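RILP-like protein 2 (Mus musculus, PDB 4KP3) regulates cell shape and neuronal morphogenesis, promoting dendritic spine formation and maintenance, and takes part in protein transport, including transport away from primary cilia. Local coordinates at residues L32-D35 / D36-I40; R56-R59 / L60-I64; R66-E69 / M70-T73; R89-L92 / K93-V96. All blocks are in the same frame, centred on the assembly; numbering follows the deposited sequence.

Contact 1: L32-D35 / D36-I40; sequences LTTD and DVYDI
Y38 lays its phenol ring over the backbone carbonyl of T34: T34 O sits above the centre of one ring face, 3.0 Å from Y38 CG. With CG beside its own backbone N (chi1 -57°), the ring folds back along the helix instead of reaching forward. The same oxygen accepts the backbone N-H of Y38, so one residue both bonds and roofs it. T34 runs alongside, its CB 3.9 Å from Y38 OH, and the carboxylate of D35 crosses near the ring, OD1 3.8 Å from Y38 CD2 with the two planes 62° apart.

At the very start of the same turn, T33 and D36 form a capping box. At the N-cap, the T33 hydroxyl OG1 accepts the backbone N-H of D36 at 3.1 Å, and in return T33 N donates to D36 OD2, also at 3.1 Å. This second bond is nearly straight but comes in 43° out of the carboxylate plane. D36 OD2 also forms a salt bridge with K27, so the carboxylate that closes the box has a charged partner as well. The methyl CD2 of L32 rests 3.7 Å from D36 CB, the apolar side of the same residue.

The box starts helix 34-49 of the RH1 domain. V37 and I40 of this helix pack on M68 of helix 55-100, and L32, just ahead of the cap, on V75; Y38 OH is hydrogen-bonded to E72. L32 and I40 also reach M70 of the second subunit, while D39, on the same helix, forms a salt bridge with a basic side chain of the chain of another protein.

Contact 2: R56-R59 / L60-I64; sequences RVTR and LQFKI
T58 and F62, one helical turn apart, form the close-packed part of this contact. The methyl CG2 of T58 lies 3.6 Å from F62 CE2, and the two side chains run side by side in the same direction. T58 places that methyl opposite its backbone N (chi1 -51° for OG1), which leaves OG1 to make a weak hydrogen bond back to the carbonyl of D54. F62 CD2 also comes within 3.3 Å of T58 O, the acceptor for F62 N, so ring and amide converge on one carbonyl. Q61, three residues after T58, brings OE1 to 3.9 Å from T58 CG2. Cutting F62 back to an alanine would probably leave the T58 methyl without its aromatic neighbour and open a gap against the adjoining protein chain.

R56 and R59 make the loose side. Both are exposed; R59 runs extended from CG to NE, and CB is the side-chain atom that comes near, 3.1 Å from L60 N. At R56 the backbone bond is also less regular: L60 N reaches R56 O at 3.2 Å from 47° above the carbonyl plane, unlike the smaller tilts of the next three bonds.

All this lies near the start of helix 55-100. I64 packs on V44 and L48 of helix 34-49 and on I64 of the second subunit, K63 forms a salt bridge with E47 of that subunit, and the T58, Q61 and F62 side touches a chain of another protein.

Contact 3: R66-E69 / M70-T73; sequences RVME and MLET
T73 turns OG1 beside its own backbone N (chi1 -59°), which swings the hydroxyl back over the preceding turn, while M70 bends at its last torsion (chi3 -54°) and curls its methyl toward V67. The first rotation gives E69 O two donors: T73 N at 3.0 Å and T73 OG1 at 3.1 Å, arriving from opposite faces of the carbonyl plane. With a valine in place of T73, E69 O would probably keep the backbone N-H of the residue and lose the hydroxyl as its second donor. The second brings M70 CE to 3.6 Å from V67 CA, with V67 CG2 slightly farther off.

Helix 55-100 pairs here with its copy in the second subunit: V67 packs on V67 and L71 on L74 of that subunit, a near-equal register consistent with a parallel coiled coil. Next to this seam, M68 and L71 lie side by side, M68 CE 3.9 Å from L71 CD2. M68, bent at both chi2 and chi3, also reaches V67 of the second subunit and S41 of helix 34-49. On the flank facing another protein, E69 OE2 is hydrogen-bonded to a polar side chain of that protein's chain.

Contact 4: R89-L92 / K93-V96; sequences RDNL and KQEV
V96 N donates to L92 O at 2.9 Å with an N-H...O angle of 168°, and the methyl V96 CG2 packs against the same oxygen at 3.3 Å. That methyl sits beside its own backbone N (chi1 167° for CG1), on the side that reaches back to the preceding turn. L92 also meets E95, CD2 of the leucine 4.0 Å from OE2 of the carboxylate, the two chains running alongside one another.

This is the far part of helix 55-100, where its pairing with the second subunit is consistent with a continuing coiled coil: L92 packs on R89 and V96 on E95 of that chain, and E95 OE1 makes a salt bridge with R100 there. R89 and K93 lie side by side on the helix, their CD atoms 4.0 Å apart, and both charged ends form long, weak ion pairs with E88 of the second subunit, which probably eases their like charges. R89 NE also bonds D90 OD1 at 3.0 Å on the anti side of the carboxylate, 30° out of its plane, in a salt bridge to which NH2 adds a weak second bond. On the exposed flank, Q94 CG touches D90 O at 3.2 Å.

Contact 1 lies on helix 34-49, whereas contacts 2, 3 and 4 follow one another along helix 55-100; all four touch the second subunit. Contact 3 is buried, and contact 1, partly buried, docks on it directly, with centres about 10 Å apart. Contact 2, also partly buried, adjoins contact 3 in sequence, while contact 4 is a surface contact whose centre is about 49 Å from that of contact 2, on the opposite side of the chain's centre. The chemistry follows: polar capping at a helix start in contact 1, methyl-ring packing in contact 2, apolar side chains and a doubly bonded carbonyl oxygen in contact 3, and largely charged pairs in contact 4.

Contact 1: L32-D35 / D36-I40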
ATOM      1  N   LEU E  32       8.726 -11.132  11.533  1.00 41.38           N
ATOM      2  CA  LEU E  32       7.292 -10.895  11.482  1.00 41.94           C
ATOM      3  C   LEU E  32       6.555 -12.195  11.786  1.00 44.11           C
ATOM      4  O   LEU E  32       6.992 -13.275  11.386  1.00 46.34           O
ATOM      5  CB  LEU E  32       6.873 -10.380  10.102  1.00 39.63           C
ATOM      6  CG  LEU E  32       7.287  -8.958   9.712  1.00 39.59           C
ATOM      7  CD1 LEU E  32       7.025  -8.744   8.229  1.00 33.27           C
ATOM      8  CD2 LEU E  32       6.514  -7.954  10.552  1.00 39.27           C
ATOM      9  N   THR E  33       5.448 -12.085  12.514  1.00 39.65           N
ATOM     10  CA  THR E  33       4.495 -13.183  12.638  1.00 35.77           C
ATOM     11  C   THR E  33       3.291 -12.861  11.763  1.00 37.23           C
ATOM     12  O   THR E  33       3.144 -11.727  11.303  1.00 42.97           O
ATOM     13  CB  THR E  33       3.997 -13.342  14.074  1.00 41.32           C
ATOM     14  OG1 THR E  33       3.134 -12.245  14.392  1.00 37.38           O
ATOM     15  CG2 THR E  33       5.166 -13.379  15.046  1.00 35.94           C
ATOM     16  N   THR E  34       2.419 -13.838  11.535  1.00 38.15           N
ATOM     17  CA  THR E  34       1.208 -13.571  10.761  1.00 39.98           C
ATOM     18  C   THR E  34       0.314 -12.560  11.485  1.00 42.70           C
ATOM     19  O   THR E  34      -0.412 -11.800  10.844  1.00 50.05           O
ATOM     20  CB  THR E  34       0.419 -14.861  10.417  1.00 38.37           C
ATOM     21  OG1 THR E  34       0.167 -15.609  11.610  1.00 43.55           O
ATOM     22  CG2 THR E  34       1.202 -15.727   9.437  1.00 38.74           C
ATOM     23  N   ASP E  35       0.386 -12.541  12.814  1.00 44.29           N
ATOM     24  CA  ASP E  35      -0.308 -11.526  13.608  1.00 44.85           C
ATOM     25  C   ASP E  35       0.183 -10.115  13.277  1.00 46.47           C
ATOM     26  O   ASP E  35      -0.621  -9.189  13.159  1.00 49.71           O
ATOM     27  CB  ASP E  35      -0.141 -11.790  15.106  1.00 46.06           C
ATOM     28  CG  ASP E  35      -1.036 -12.908  15.607  1.00 50.08           C
ATOM     29  OD1 ASP E  35      -2.085 -13.152  14.975  1.00 45.35           O
ATOM     30  OD2 ASP E  35      -0.694 -13.534  16.634  1.00 53.23           O
ATOM     31  N   ASP E  36       1.498  -9.959  13.134  1.00 39.94           N
ATOM     32  CA  ASP E  36       2.085  -8.670  12.771  1.00 38.44           C
ATOM     33  C   ASP E  36       1.578  -8.191  11.415  1.00 35.34           C
ATOM     34  O   ASP E  36       1.313  -7.004  11.224  1.00 43.01           O
ATOM     35  CB  ASP E  36       3.611  -8.750  12.744  1.00 39.43           C
ATOM     36  CG  ASP E  36       4.209  -8.961  14.118  1.00 46.24           C
ATOM     37  OD1 ASP E  36       3.571  -8.561  15.115  1.00 48.27           O
ATOM     38  OD2 ASP E  36       5.321  -9.521  14.197  1.00 53.16           O
ATOM     39  N   VAL E  37       1.437  -9.122  10.479  1.00 31.51           N
ATOM     40  CA  VAL E  37       0.929  -8.802   9.152  1.00 36.95           C
ATOM     41  C   VAL E  37      -0.521  -8.321   9.253  1.00 41.18           C
ATOM     42  O   VAL E  37      -0.897  -7.315   8.648  1.00 41.12           O
ATOM     43  CB  VAL E  37       1.032 -10.024   8.208  1.00 33.62           C
ATOM     44  CG1 VAL E  37       0.390  -9.736   6.861  1.00 26.50           C
ATOM     45  CG2 VAL E  37       2.484 -10.436   8.036  1.00 24.57           C
ATOM     46  N   TYR E  38      -1.322  -9.041  10.033  1.00 30.78           N
ATOM     47  CA  TYR E  38      -2.712  -8.661  10.289  1.00 38.68           C
ATOM     48  C   TYR E  38      -2.822  -7.261  10.897  1.00 35.80           C
ATOM     49  O   TYR E  38      -3.716  -6.491  10.546  1.00 35.17           O
ATOM     50  CB  TYR E  38      -3.384  -9.682  11.207  1.00 40.26           C
ATOM     51  CG  TYR E  38      -3.361 -11.096  10.672  1.00 41.98           C
ATOM     52  CD1 TYR E  38      -3.288 -11.339   9.308  1.00 37.98           C
ATOM     53  CD2 TYR E  38      -3.401 -12.185  11.532  1.00 43.11           C
ATOM     54  CE1 TYR E  38      -3.260 -12.622   8.813  1.00 38.99           C
ATOM     55  CE2 TYR E  38      -3.375 -13.478  11.046  1.00 40.64           C
ATOM     56  CZ  TYR E  38      -3.305 -13.690   9.684  1.00 41.74           C
ATOM     57  OH  TYR E  38      -3.278 -14.974   9.188  1.00 35.93           O
ATOM     58  N   ASP E  39      -1.908  -6.940  11.808  1.00 34.22           N
ATOM     59  CA  ASP E  39      -1.879  -5.620  12.432  1.00 30.55           C
ATOM     60  C   ASP E  39      -1.608  -4.525  11.404  1.00 37.80           C
ATOM     61  O   ASP E  39      -2.335  -3.535  11.343  1.00 35.30           O
ATOM     62  CB  ASP E  39      -0.831  -5.564  13.550  1.00 35.38           C
ATOM     63  CG  ASP E  39      -1.245  -6.348  14.782  1.00 45.24           C
ATOM     64  OD1 ASP E  39      -2.441  -6.692  14.901  1.00 45.69           O
ATOM     65  OD2 ASP E  39      -0.375  -6.613  15.636  1.00 52.71           O
ATOM     66  N   ILE E  40      -0.566  -4.720  10.597  1.00 32.50           N
ATOM     67  CA  ILE E  40      -0.213  -3.793   9.526  1.00 29.04           C
ATOM     68  C   ILE E  40      -1.392  -3.595   8.579  1.00 26.35           C
ATOM     69  O   ILE E  40      -1.671  -2.478   8.138  1.00 36.25           O
ATOM     70  CB  ILE E  40       1.000  -4.310   8.718  1.00 33.46           C
ATOM     71  CG1 ILE E  40       2.247  -4.378   9.601  1.00 36.00           C
ATOM     72  CG2 ILE E  40       1.273  -3.425   7.504  1.00 30.07           C
ATOM     73  CD1 ILE E  40       3.445  -5.035   8.923  1.00 27.03           C
TER

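Contact 2: R56-R59 / L60-I64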
ATOM      1  N   ARG E  56      -9.871   4.918  -8.011  1.00 48.73           N
ATOM      2  CA  ARG E  56      -8.472   4.529  -8.130  1.00 51.98           C
ATOM      3  C   ARG E  56      -7.819   4.362  -6.757  1.00 48.73           C
ATOM      4  O   ARG E  56      -6.763   3.743  -6.632  1.00 48.67           O
ATOM      5  CB  ARG E  56      -7.683   5.488  -9.034  1.00 54.31           C
ATOM      6  CG  ARG E  56      -7.839   6.949  -8.701  1.00 56.46           C
ATOM      7  CD  ARG E  56      -7.043   7.819  -9.661  1.00 54.36           C
ATOM      8  NE  ARG E  56      -7.123   9.227  -9.283  1.00 64.16           N
ATOM      9  CZ  ARG E  56      -6.349  10.186  -9.779  1.00 75.28           C
ATOM     10  NH1 ARG E  56      -5.420   9.900 -10.683  1.00 76.60           N
ATOM     11  NH2 ARG E  56      -6.502  11.436  -9.364  1.00 79.74           N
ATOM     12  N   VAL E  57      -8.456   4.901  -5.723  1.00 42.83           N
ATOM     13  CA  VAL E  57      -8.056   4.575  -4.360  1.00 38.64           C
ATOM     14  C   VAL E  57      -8.438   3.122  -4.084  1.00 38.38           C
ATOM     15  O   VAL E  57      -7.675   2.371  -3.475  1.00 37.93           O
ATOM     16  CB  VAL E  57      -8.698   5.521  -3.319  1.00 39.53           C
ATOM     17  CG1 VAL E  57      -8.587   4.946  -1.910  1.00 37.24           C
ATOM     18  CG2 VAL E  57      -8.047   6.893  -3.383  1.00 38.61           C
ATOM     19  N   THR E  58      -9.606   2.720  -4.575  1.00 36.61           N
ATOM     20  CA  THR E  58     -10.091   1.359  -4.371  1.00 39.10           C
ATOM     21  C   THR E  58      -9.254   0.332  -5.137  1.00 40.83           C
ATOM     22  O   THR E  58      -8.953  -0.742  -4.614  1.00 45.42           O
ATOM     23  CB  THR E  58     -11.589   1.225  -4.736  1.00 39.72           C
ATOM     24  OG1 THR E  58     -12.337   2.249  -4.073  1.00 48.18           O
ATOM     25  CG2 THR E  58     -12.125  -0.117  -4.303  1.00 33.92           C
ATOM     26  N   ARG E  59      -8.877   0.660  -6.369  1.00 40.19           N
ATOM     27  CA  ARG E  59      -7.984  -0.204  -7.140  1.00 39.00           C
ATOM     28  C   ARG E  59      -6.656  -0.385  -6.423  1.00 34.50           C
ATOM     29  O   ARG E  59      -6.125  -1.495  -6.354  1.00 39.14           O
ATOM     30  CB  ARG E  59      -7.750   0.357  -8.541  1.00 42.13           C
ATOM     31  CG  ARG E  59      -8.931   0.171  -9.466  1.00 51.53           C
ATOM     32  CD  ARG E  59      -8.681   0.768 -10.835  1.00 66.58           C
ATOM     33  NE  ARG E  59      -9.941   0.999 -11.537  1.00 83.13           N
ATOM     34  CZ  ARG E  59     -10.035   1.494 -12.765  1.00 95.57           C
ATOM     35  NH1 ARG E  59      -8.938   1.808 -13.439  1.00101.03           N
ATOM     36  NH2 ARG E  59     -11.227   1.672 -13.320  1.00 97.53           N
ATOM     37  N   LEU E  60      -6.125   0.707  -5.884  1.00 33.66           N
ATOM     38  CA  LEU E  60      -4.905   0.646  -5.082  1.00 38.98           C
ATOM     39  C   LEU E  60      -5.122  -0.203  -3.826  1.00 40.58           C
ATOM     40  O   LEU E  60      -4.252  -0.980  -3.429  1.00 35.12           O
ATOM     41  CB  LEU E  60      -4.446   2.054  -4.694  1.00 30.33           C
ATOM     42  CG  LEU E  60      -3.228   2.133  -3.771  1.00 33.89           C
ATOM     43  CD1 LEU E  60      -1.978   1.619  -4.477  1.00 38.39           C
ATOM     44  CD2 LEU E  60      -3.028   3.552  -3.275  1.00 32.60           C
ATOM     45  N   GLN E  61      -6.295  -0.059  -3.218  1.00 38.07           N
ATOM     46  CA  GLN E  61      -6.639  -0.810  -2.012  1.00 34.36           C
ATOM     47  C   GLN E  61      -6.551  -2.320  -2.232  1.00 32.53           C
ATOM     48  O   GLN E  61      -5.875  -3.030  -1.486  1.00 34.86           O
ATOM     49  CB  GLN E  61      -8.040  -0.424  -1.532  1.00 32.37           C
ATOM     50  CG  GLN E  61      -8.474  -1.055  -0.217  1.00 30.52           C
ATOM     51  CD  GLN E  61      -9.931  -0.755   0.098  1.00 39.84           C
ATOM     52  OE1 GLN E  61     -10.796  -0.869  -0.768  1.00 40.43           O
ATOM     53  NE2 GLN E  61     -10.204  -0.351   1.337  1.00 33.14           N
ATOM     54  N   PHE E  62      -7.219  -2.810  -3.270  1.00 29.33           N
ATOM     55  CA  PHE E  62      -7.198  -4.238  -3.556  1.00 32.00           C
ATOM     56  C   PHE E  62      -5.843  -4.722  -4.053  1.00 34.19           C
ATOM     57  O   PHE E  62      -5.523  -5.906  -3.944  1.00 39.61           O
ATOM     58  CB  PHE E  62      -8.331  -4.621  -4.506  1.00 30.14           C
ATOM     59  CG  PHE E  62      -9.671  -4.633  -3.837  1.00 35.25           C
ATOM     60  CD1 PHE E  62     -10.016  -5.671  -2.984  1.00 36.28           C
ATOM     61  CD2 PHE E  62     -10.566  -3.592  -4.016  1.00 32.51           C
ATOM     62  CE1 PHE E  62     -11.246  -5.683  -2.344  1.00 39.33           C
ATOM     63  CE2 PHE E  62     -11.792  -3.597  -3.378  1.00 38.02           C
ATOM     64  CZ  PHE E  62     -12.134  -4.645  -2.542  1.00 34.76           C
ATOM     65  N   LYS E  63      -5.044  -3.797  -4.574  1.00 26.57           N
ATOM     66  CA  LYS E  63      -3.678  -4.108  -4.970  1.00 32.25           C
ATOM     67  C   LYS E  63      -2.823  -4.296  -3.712  1.00 37.47           C
ATOM     68  O   LYS E  63      -2.021  -5.227  -3.623  1.00 38.99           O
ATOM     69  CB  LYS E  63      -3.126  -2.995  -5.867  1.00 37.26           C
ATOM     70  CG  LYS E  63      -1.863  -3.356  -6.609  1.00 50.72           C
ATOM     71  CD  LYS E  63      -1.750  -2.582  -7.918  1.00 57.27           C
ATOM     72  CE  LYS E  63      -2.954  -2.844  -8.812  1.00 58.91           C
ATOM     73  NZ  LYS E  63      -2.833  -2.178 -10.141  1.00 60.54           N
ATOM     74  N   ILE E  64      -3.024  -3.419  -2.731  1.00 33.08           N
ATOM     75  CA  ILE E  64      -2.371  -3.546  -1.430  1.00 30.05           C
ATOM     76  C   ILE E  64      -2.834  -4.802  -0.683  1.00 32.34           C
ATOM     77  O   ILE E  64      -2.042  -5.435   0.016  1.00 33.44           O
ATOM     78  CB  ILE E  64      -2.587  -2.279  -0.567  1.00 35.35           C
ATOM     79  CG1 ILE E  64      -1.910  -1.078  -1.225  1.00 35.56           C
ATOM     80  CG2 ILE E  64      -2.042  -2.465   0.844  1.00 23.38           C
ATOM     81  CD1 ILE E  64      -2.278   0.242  -0.590  1.00 48.14           C
TER

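Contact 3: R66-E69 / M70-T73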
ATOM      1  N   ARG E  66      -3.522  -7.624  -2.089  1.00 31.03           N
ATOM      2  CA  ARG E  66      -2.734  -8.685  -2.713  0.55 26.18           C
ATOM      3  C   ARG E  66      -1.303  -8.714  -2.170  1.00 29.41           C
ATOM      4  O   ARG E  66      -0.764  -9.780  -1.878  1.00 28.19           O
ATOM      5  CB  ARG E  66      -2.723  -8.521  -4.236  0.55 25.20           C
ATOM      6  CG  ARG E  66      -1.941  -9.593  -4.987  0.55 28.55           C
ATOM      7  CD  ARG E  66      -2.572 -10.974  -4.840  0.55 31.23           C
ATOM      8  NE  ARG E  66      -3.982 -10.984  -5.225  0.55 32.23           N
ATOM      9  CZ  ARG E  66      -4.418 -11.128  -6.472  0.55 34.20           C
ATOM     10  NH1 ARG E  66      -3.553 -11.271  -7.468  0.55 31.33           N
ATOM     11  NH2 ARG E  66      -5.720 -11.125  -6.725  0.55 26.13           N
ATOM     12  N   VAL E  67      -0.691  -7.540  -2.036  1.00 21.96           N
ATOM     13  CA  VAL E  67       0.658  -7.455  -1.484  1.00 21.90           C
ATOM     14  C   VAL E  67       0.713  -8.007  -0.057  1.00 29.89           C
ATOM     15  O   VAL E  67       1.614  -8.774   0.279  1.00 28.91           O
ATOM     16  CB  VAL E  67       1.209  -6.005  -1.530  1.00 30.87           C
ATOM     17  CG1 VAL E  67       2.426  -5.851  -0.626  1.00 26.48           C
ATOM     18  CG2 VAL E  67       1.561  -5.614  -2.961  1.00 31.48           C
ATOM     19  N   MET E  68      -0.257  -7.629   0.772  1.00 28.28           N
ATOM     20  CA  MET E  68      -0.308  -8.101   2.153  1.00 27.85           C
ATOM     21  C   MET E  68      -0.567  -9.607   2.218  1.00 30.21           C
ATOM     22  O   MET E  68      -0.003 -10.302   3.064  1.00 25.77           O
ATOM     23  CB  MET E  68      -1.364  -7.333   2.961  1.00 22.92           C
ATOM     24  CG  MET E  68      -1.095  -5.844   3.083  1.00 23.22           C
ATOM     25  SD  MET E  68       0.489  -5.501   3.870  1.00 36.43           S
ATOM     26  CE  MET E  68       0.291  -6.321   5.446  1.00 39.40           C
ATOM     27  N   GLU E  69      -1.423 -10.100   1.325  1.00 28.39           N
ATOM     28  CA  GLU E  69      -1.651 -11.538   1.175  1.00 26.05           C
ATOM     29  C   GLU E  69      -0.350 -12.297   0.899  1.00 35.14           C
ATOM     30  O   GLU E  69      -0.085 -13.344   1.503  1.00 33.57           O
ATOM     31  CB  GLU E  69      -2.667 -11.812   0.056  1.00 23.69           C
ATOM     32  CG  GLU E  69      -4.120 -11.564   0.449  1.00 30.92           C
ATOM     33  CD  GLU E  69      -5.088 -11.690  -0.717  1.00 34.48           C
ATOM     34  OE1 GLU E  69      -4.648 -11.613  -1.881  1.00 32.85           O
ATOM     35  OE2 GLU E  69      -6.299 -11.860  -0.463  1.00 41.80           O
ATOM     36  N   MET E  70       0.463 -11.760  -0.009  1.00 26.85           N
ATOM     37  CA  MET E  70       1.728 -12.399  -0.363  1.00 27.71           C
ATOM     38  C   MET E  70       2.679 -12.349   0.817  1.00 29.36           C
ATOM     39  O   MET E  70       3.405 -13.309   1.080  1.00 28.59           O
ATOM     40  CB  MET E  70       2.349 -11.744  -1.602  1.00 31.42           C
ATOM     41  CG  MET E  70       1.521 -11.969  -2.859  1.00 39.30           C
ATOM     42  SD  MET E  70       2.218 -11.250  -4.350  1.00 53.75           S
ATOM     43  CE  MET E  70       2.449  -9.566  -3.827  1.00 38.18           C
ATOM     44  N   LEU E  71       2.650 -11.231   1.535  1.00 30.09           N
ATOM     45  CA  LEU E  71       3.446 -11.069   2.743  1.00 24.31           C
ATOM     46  C   LEU E  71       3.027 -12.083   3.804  1.00 25.73           C
ATOM     47  O   LEU E  71       3.880 -12.732   4.407  1.00 33.06           O
ATOM     48  CB  LEU E  71       3.308  -9.644   3.283  1.00 31.62           C
ATOM     49  CG  LEU E  71       4.196  -9.284   4.472  1.00 33.04           C
ATOM     50  CD1 LEU E  71       5.640  -9.337   4.061  1.00 33.30           C
ATOM     51  CD2 LEU E  71       3.858  -7.904   5.002  1.00 37.79           C
ATOM     52  N   GLU E  72       1.719 -12.218   4.030  1.00 28.26           N
ATOM     53  CA  GLU E  72       1.208 -13.210   4.977  1.00 25.73           C
ATOM     54  C   GLU E  72       1.703 -14.614   4.640  1.00 30.08           C
ATOM     55  O   GLU E  72       2.243 -15.313   5.502  1.00 28.32           O
ATOM     56  CB  GLU E  72      -0.328 -13.222   5.033  1.00 29.93           C
ATOM     57  CG  GLU E  72      -0.865 -14.202   6.095  1.00 33.31           C
ATOM     58  CD  GLU E  72      -2.317 -14.619   5.884  1.00 41.82           C
ATOM     59  OE1 GLU E  72      -2.966 -14.115   4.942  1.00 45.84           O
ATOM     60  OE2 GLU E  72      -2.806 -15.464   6.666  1.00 37.57           O
ATOM     61  N   THR E  73       1.524 -15.015   3.382  1.00 26.90           N
ATOM     62  CA  THR E  73       1.927 -16.350   2.939  1.00 24.66           C
ATOM     63  C   THR E  73       3.408 -16.637   3.203  1.00 30.12           C
ATOM     64  O   THR E  73       3.742 -17.646   3.827  1.00 33.70           O
ATOM     65  CB  THR E  73       1.612 -16.581   1.449  1.00 33.23           C
ATOM     66  OG1 THR E  73       0.203 -16.428   1.229  1.00 28.70           O
ATOM     67  CG2 THR E  73       2.040 -17.978   1.023  1.00 23.22           C
TER

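Contact 4: R89-L92 / K93-V96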
ATOM      1  N   ARG E  89      14.913 -31.944  13.653  1.00 41.68           N
ATOM      2  CA  ARG E  89      16.336 -31.818  13.928  1.00 39.67           C
ATOM      3  C   ARG E  89      16.648 -32.118  15.395  1.00 43.74           C
ATOM      4  O   ARG E  89      17.625 -32.805  15.691  1.00 44.77           O
ATOM      5  CB  ARG E  89      16.818 -30.414  13.531  1.00 40.96           C
ATOM      6  CG  ARG E  89      18.325 -30.224  13.483  1.00 39.26           C
ATOM      7  CD  ARG E  89      18.897 -29.886  14.852  1.00 45.20           C
ATOM      8  NE  ARG E  89      18.103 -28.870  15.539  1.00 47.56           N
ATOM      9  CZ  ARG E  89      18.342 -27.565  15.468  1.00 54.97           C
ATOM     10  NH1 ARG E  89      19.357 -27.122  14.739  1.00 52.34           N
ATOM     11  NH2 ARG E  89      17.571 -26.705  16.124  1.00 51.76           N
ATOM     12  N   ASP E  90      15.834 -31.597  16.309  1.00 47.72           N
ATOM     13  CA  ASP E  90      16.040 -31.868  17.733  1.00 47.19           C
ATOM     14  C   ASP E  90      15.892 -33.359  18.025  1.00 46.90           C
ATOM     15  O   ASP E  90      16.731 -33.953  18.705  1.00 42.75           O
ATOM     16  CB  ASP E  90      15.065 -31.066  18.602  1.00 34.02           C
ATOM     17  CG  ASP E  90      15.282 -29.567  18.503  1.00 43.82           C
ATOM     18  OD1 ASP E  90      16.349 -29.148  18.008  1.00 47.09           O
ATOM     19  OD2 ASP E  90      14.379 -28.808  18.924  1.00 37.74           O
ATOM     20  N   ASN E  91      14.825 -33.956  17.500  1.00 47.98           N
ATOM     21  CA  ASN E  91      14.585 -35.382  17.687  1.00 47.52           C
ATOM     22  C   ASN E  91      15.697 -36.246  17.093  1.00 49.00           C
ATOM     23  O   ASN E  91      16.129 -37.224  17.706  1.00 54.25           O
ATOM     24  CB  ASN E  91      13.220 -35.784  17.116  1.00 40.05           C
ATOM     25  CG  ASN E  91      12.057 -35.292  17.969  1.00 44.21           C
ATOM     26  OD1 ASN E  91      12.130 -35.293  19.201  1.00 44.08           O
ATOM     27  ND2 ASN E  91      10.978 -34.874  17.315  1.00 36.98           N
ATOM     28  N   LEU E  92      16.167 -35.872  15.906  1.00 44.06           N
ATOM     29  CA  LEU E  92      17.248 -36.599  15.251  1.00 41.27           C
ATOM     30  C   LEU E  92      18.550 -36.522  16.045  1.00 42.20           C
ATOM     31  O   LEU E  92      19.291 -37.501  16.126  1.00 41.65           O
ATOM     32  CB  LEU E  92      17.457 -36.087  13.826  1.00 37.82           C
ATOM     33  CG  LEU E  92      16.503 -36.679  12.788  1.00 36.78           C
ATOM     34  CD1 LEU E  92      16.536 -35.889  11.485  1.00 32.87           C
ATOM     35  CD2 LEU E  92      16.843 -38.144  12.546  1.00 33.08           C
ATOM     36  N   LYS E  93      18.820 -35.364  16.639  1.00 44.37           N
ATOM     37  CA  LYS E  93      20.016 -35.205  17.463  1.00 55.10           C
ATOM     38  C   LYS E  93      19.970 -36.078  18.716  1.00 52.42           C
ATOM     39  O   LYS E  93      20.999 -36.580  19.171  1.00 57.92           O
ATOM     40  CB  LYS E  93      20.256 -33.734  17.827  1.00 63.77           C
ATOM     41  CG  LYS E  93      21.307 -33.065  16.946  1.00 71.09           C
ATOM     42  CD  LYS E  93      21.577 -31.621  17.341  1.00 76.41           C
ATOM     43  CE  LYS E  93      22.725 -31.046  16.515  1.00 85.37           C
ATOM     44  NZ  LYS E  93      22.896 -29.577  16.697  1.00 90.22           N
ATOM     45  N   GLN E  94      18.778 -36.277  19.267  1.00 46.69           N
ATOM     46  CA  GLN E  94      18.635 -37.166  20.414  1.00 54.01           C
ATOM     47  C   GLN E  94      18.851 -38.621  20.008  1.00 49.67           C
ATOM     48  O   GLN E  94      19.499 -39.387  20.724  1.00 47.89           O
ATOM     49  CB  GLN E  94      17.270 -36.983  21.080  1.00 59.12           C
ATOM     50  CG  GLN E  94      17.002 -35.552  21.504  1.00 70.68           C
ATOM     51  CD  GLN E  94      15.933 -35.439  22.568  1.00 84.10           C
ATOM     52  OE1 GLN E  94      14.901 -36.108  22.506  1.00 90.61           O
ATOM     53  NE2 GLN E  94      16.179 -34.590  23.560  1.00 86.37           N
ATOM     54  N   GLU E  95      18.316 -38.996  18.850  1.00 44.54           N
ATOM     55  CA  GLU E  95      18.495 -40.351  18.340  1.00 48.72           C
ATOM     56  C   GLU E  95      19.970 -40.652  18.043  1.00 41.49           C
ATOM     57  O   GLU E  95      20.484 -41.696  18.440  1.00 44.19           O
ATOM     58  CB  GLU E  95      17.622 -40.583  17.102  1.00 51.59           C
ATOM     59  CG  GLU E  95      17.773 -41.963  16.479  1.00 55.94           C
ATOM     60  CD  GLU E  95      16.813 -42.193  15.326  1.00 62.12           C
ATOM     61  OE1 GLU E  95      16.756 -43.331  14.811  1.00 65.99           O
ATOM     62  OE2 GLU E  95      16.112 -41.236  14.936  1.00 63.34           O
ATOM     63  N   VAL E  96      20.646 -39.729  17.359  1.00 39.52           N
ATOM     64  CA  VAL E  96      22.066 -39.885  17.036  1.00 45.51           C
ATOM     65  C   VAL E  96      22.935 -40.041  18.286  1.00 50.52           C
ATOM     66  O   VAL E  96      23.861 -40.857  18.316  1.00 50.97           O
ATOM     67  CB  VAL E  96      22.592 -38.701  16.185  1.00 44.68           C
ATOM     68  CG1 VAL E  96      24.114 -38.707  16.127  1.00 43.35           C
ATOM     69  CG2 VAL E  96      22.005 -38.748  14.785  1.00 48.92           C
TER